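Local coordinates for redox-sensing transcriptional repressor Rex (Thermus thermophilus, PDB 2DT5), which probably represses transcription in response to the cellular NADH/NAD(+) balance, as a homodimer that binds DNA and carries NAD, at residues 188-191 with 192-195. The protein carries 1 engineered substitution. Residues are numbered along the deposited sequence; the frame is centred on the assembly and turned at random.
Sequences DFLA and GLTR. With NAD (nicotinamide-adenine-dinucleotide), chain L.
Leu190 and Leu193 lie side by side where the last strand of the Rossmann-type NAD-binding sheet, 183-186, gives way through a short loop to the C-terminal helix 192-201, which packs on the second subunit of the homodimer. Followed from its root, Leu193 has CB and then CG resting near Leu190 O; CG stands beside its own backbone N (chi1 -72°), which sets CD1 alongside Leu190, 4.1 Å from both Leu190 CB and Leu190 CD2. A branched, wholly apolar chain suits this buried spot, and Leu190 also packs on Phe101 of the second subunit. Leu190 O accepts a backbone hydrogen bond from Leu193 N at 3.1 Å, and a water links the same oxygen to Thr194 OG1. A second water joins Phe189 O to Gly192 N. Before this, a type I turn runs from Asp188 to Ala191; the short carboxylate of Asp188 can reach the amide two residues on, OD1 taking Leu190 N at 3.3 Å in an Asx turn, met from above the carboxylate plane. On the helix, Arg195 bends at chi3 (-65°), and Gly192 CA lies 3.5 Å above one face of its guanidinium, offset toward the rim; its long charged arm lets NE make a salt bridge with Glu185 of the second subunit. Phe189 N donates a hydrogen bond to the carboxamide oxygen, NAD O7N, at 2.8 Å, though that oxygen's position is less certain. The bulky ring of Phe189 suits a buried place, and an alanine here would probably leave Val187 of the second subunit without the ring that packs on it. Backbone polarity thus meets the cofactor while apolar and charged side chains meet the partner subunit, so this short junction physically links the NAD pocket to the dimer interface.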
ATOM      1  N   ASP B 188       1.262  -5.184  -0.840  1.00 29.98           N
ATOM      2  CA  ASP B 188       1.739  -5.103  -2.216  1.00 34.75           C
ATOM      3  C   ASP B 188       2.474  -3.783  -2.305  1.00 32.23           C
ATOM      4  O   ASP B 188       1.865  -2.747  -2.488  1.00 29.88           O
ATOM      5  CB  ASP B 188       0.576  -5.145  -3.210  1.00 42.09           C
ATOM      6  CG  ASP B 188       1.019  -4.860  -4.625  1.00 40.96           C
ATOM      7  OD1 ASP B 188       2.165  -5.215  -4.980  1.00 46.51           O
ATOM      8  OD2 ASP B 188       0.216  -4.284  -5.385  1.00 54.92           O
ATOM      9  N   PHE B 189       3.789  -3.834  -2.120  1.00 30.81           N
ATOM     10  CA  PHE B 189       4.637  -2.650  -2.145  1.00 34.89           C
ATOM     11  C   PHE B 189       4.712  -2.007  -3.512  1.00 37.10           C
ATOM     12  O   PHE B 189       5.212  -0.901  -3.644  1.00 35.98           O
ATOM     13  CB  PHE B 189       6.057  -3.010  -1.677  1.00 32.98           C
ATOM     14  CG  PHE B 189       6.230  -2.987  -0.187  1.00 31.26           C
ATOM     15  CD1 PHE B 189       7.246  -3.702   0.414  1.00 30.68           C
ATOM     16  CD2 PHE B 189       5.383  -2.228   0.614  1.00 32.83           C
ATOM     17  CE1 PHE B 189       7.427  -3.668   1.799  1.00 36.78           C
ATOM     18  CE2 PHE B 189       5.553  -2.184   1.992  1.00 34.01           C
ATOM     19  CZ  PHE B 189       6.578  -2.907   2.587  1.00 31.93           C
ATOM     20  N   LEU B 190       4.225  -2.700  -4.534  1.00 37.26           N
ATOM     21  CA  LEU B 190       4.270  -2.149  -5.883  1.00 37.90           C
ATOM     22  C   LEU B 190       2.951  -1.523  -6.340  1.00 37.19           C
ATOM     23  O   LEU B 190       2.838  -1.044  -7.462  1.00 32.55           O
ATOM     24  CB  LEU B 190       4.732  -3.224  -6.878  1.00 34.32           C
ATOM     25  CG  LEU B 190       6.188  -3.686  -6.681  1.00 34.54           C
ATOM     26  CD1 LEU B 190       6.665  -4.447  -7.909  1.00 43.19           C
ATOM     27  CD2 LEU B 190       7.071  -2.499  -6.473  1.00 38.11           C
ATOM     28  N   ALA B 191       1.958  -1.514  -5.463  1.00 34.69           N
ATOM     29  CA  ALA B 191       0.659  -0.936  -5.803  1.00 36.01           C
ATOM     30  C   ALA B 191       0.798   0.517  -6.251  1.00 33.77           C
ATOM     31  O   ALA B 191       0.059   0.998  -7.106  1.00 37.38           O
ATOM     32  CB  ALA B 191      -0.267  -1.015  -4.593  1.00 39.70           C
ATOM     33  N   GLY B 192       1.768   1.208  -5.671  1.00 35.24           N
ATOM     34  CA  GLY B 192       1.978   2.608  -5.983  1.00 26.58           C
ATOM     35  C   GLY B 192       2.431   2.925  -7.391  1.00 27.51           C
ATOM     36  O   GLY B 192       2.220   4.044  -7.857  1.00 29.98           O
ATOM     37  N   LEU B 193       3.053   1.959  -8.066  1.00 27.45           N
ATOM     38  CA  LEU B 193       3.531   2.157  -9.432  1.00 24.55           C
ATOM     39  C   LEU B 193       2.474   2.714 -10.382  1.00 26.33           C
ATOM     40  O   LEU B 193       2.742   3.620 -11.181  1.00 25.61           O
ATOM     41  CB  LEU B 193       4.046   0.843 -10.002  1.00 23.04           C
ATOM     42  CG  LEU B 193       5.362   0.353  -9.414  1.00 31.43           C
ATOM     43  CD1 LEU B 193       5.791  -0.922 -10.092  1.00 23.84           C
ATOM     44  CD2 LEU B 193       6.415   1.437  -9.593  1.00 34.69           C
ATOM     45  N   THR B 194       1.265   2.174 -10.284  1.00 24.47           N
ATOM     46  CA  THR B 194       0.184   2.583 -11.160  1.00 26.91           C
ATOM     47  C   THR B 194      -0.286   3.966 -10.754  1.00 29.85           C
ATOM     48  O   THR B 194      -0.721   4.746 -11.598  1.00 30.16           O
ATOM     49  CB  THR B 194      -0.964   1.532 -11.125  1.00 32.66           C
ATOM     50  OG1 THR B 194      -0.413   0.255 -11.468  1.00 34.52           O
ATOM     51  CG2 THR B 194      -2.053   1.863 -12.148  1.00 29.45           C
ATOM     52  N   ARG B 195      -0.186   4.300  -9.467  1.00 29.91           N
ATOM     53  CA  ARG B 195      -0.568   5.649  -9.079  1.00 32.62           C
ATOM     54  C   ARG B 195       0.464   6.626  -9.678  1.00 28.74           C
ATOM     55  O   ARG B 195       0.109   7.738 -10.059  1.00 31.69           O
ATOM     56  CB  ARG B 195      -0.649   5.797  -7.553  1.00 33.59           C
ATOM     57  CG  ARG B 195      -1.886   5.121  -6.950  1.00 39.39           C
ATOM     58  CD  ARG B 195      -2.180   5.625  -5.536  1.00 45.59           C
ATOM     59  NE  ARG B 195      -1.117   5.262  -4.599  1.00 49.58           N
ATOM     60  CZ  ARG B 195      -0.926   4.038  -4.116  1.00 52.10           C
ATOM     61  NH1 ARG B 195      -1.731   3.038  -4.468  1.00 45.30           N
ATOM     62  NH2 ARG B 195       0.086   3.807  -3.292  1.00 49.83           N
TER
HETATM   63  PA  NAD L 302      14.860 -14.158   1.228  1.00 32.75           P
HETATM   64  O1A NAD L 302      15.960 -13.153   1.344  1.00 31.61           O
HETATM   65  O2A NAD L 302      15.072 -15.394   0.409  1.00 36.83           O
HETATM   66  O5B NAD L 302      14.481 -14.518   2.697  1.00 26.24           O
HETATM   67  C5B NAD L 302      13.455 -15.485   3.032  1.00 29.88           C
HETATM   68  C4B NAD L 302      13.777 -15.973   4.422  1.00 29.10           C
HETATM   69  O4B NAD L 302      12.699 -16.918   4.725  1.00 34.36           O
HETATM   70  C3B NAD L 302      15.086 -16.841   4.582  1.00 34.27           C
HETATM   71  O3B NAD L 302      15.925 -16.260   5.629  1.00 26.39           O
HETATM   72  C2B NAD L 302      14.603 -18.244   4.942  1.00 33.57           C
HETATM   73  O2B NAD L 302      15.431 -19.022   5.721  1.00 34.61           O
HETATM   74  C1B NAD L 302      13.259 -17.892   5.571  1.00 35.22           C
HETATM   75  N9A NAD L 302      12.315 -18.977   5.574  1.00 35.39           N
HETATM   76  C8A NAD L 302      11.941 -19.939   4.623  1.00 30.48           C
HETATM   77  N7A NAD L 302      11.002 -20.759   5.060  1.00 31.22           N
HETATM   78  C5A NAD L 302      10.702 -20.392   6.323  1.00 35.11           C
HETATM   79  C6A NAD L 302       9.754 -20.904   7.323  1.00 44.14           C
HETATM   80  N6A NAD L 302       8.964 -21.929   7.091  1.00 44.72           N
HETATM   81  N1A NAD L 302       9.756 -20.216   8.540  1.00 40.14           N
HETATM   82  C2A NAD L 302      10.539 -19.160   8.844  1.00 38.09           C
HETATM   83  N3A NAD L 302      11.459 -18.638   7.924  1.00 36.20           N
HETATM   84  C4A NAD L 302      11.511 -19.287   6.679  1.00 32.86           C
HETATM   85  O3  NAD L 302      13.551 -13.437   0.649  1.00 31.69           O
HETATM   86  PN  NAD L 302      13.131 -11.845   0.553  1.00 29.21           P
HETATM   87  O1N NAD L 302      13.727 -11.261  -0.663  1.00 29.94           O
HETATM   88  O2N NAD L 302      13.452 -11.256   1.887  1.00 27.42           O
HETATM   89  O5D NAD L 302      11.541 -11.992   0.300  1.00 30.93           O
HETATM   90  C5D NAD L 302      10.678 -12.539   1.341  1.00 25.21           C
HETATM   91  C4D NAD L 302       9.278 -12.560   0.855  1.00 29.45           C
HETATM   92  O4D NAD L 302       8.844 -11.149   0.555  1.00 28.36           O
HETATM   93  C3D NAD L 302       9.060 -13.332  -0.515  1.00 27.44           C
HETATM   94  O3D NAD L 302       7.806 -14.048  -0.487  1.00 34.58           O
HETATM   95  C2D NAD L 302       9.002 -12.195  -1.518  1.00 24.07           C
HETATM   96  O2D NAD L 302       8.439 -12.531  -2.742  1.00 30.78           O
HETATM   97  C1D NAD L 302       8.186 -11.130  -0.702  1.00 29.64           C
HETATM   98  N1N NAD L 302       8.214  -9.809  -1.381  1.00 31.73           N
HETATM   99  C2N NAD L 302       7.048  -9.016  -1.194  1.00 32.70           C
HETATM  100  C3N NAD L 302       7.020  -7.711  -1.419  1.00 28.93           C
HETATM  101  C7N NAD L 302       5.740  -6.951  -1.245  1.00 32.65           C
HETATM  102  O7N NAD L 302       5.684  -5.788  -1.700  1.00 29.94           O
HETATM  103  N7N NAD L 302       4.696  -7.561  -0.655  1.00 27.50           N
HETATM  104  C4N NAD L 302       8.269  -6.963  -1.877  1.00 31.92           C
HETATM  105  C5N NAD L 302       9.486  -7.654  -1.290  1.00 33.45           C
HETATM  106  C6N NAD L 302       9.488  -9.065  -1.394  1.00 29.77           C
HETATM  107  O   HOH W   1       3.219   0.929  -3.296  1.00 34.01           O
HETATM  108  O   HOH W   2       1.312  -1.770  -9.840  1.00 48.61           O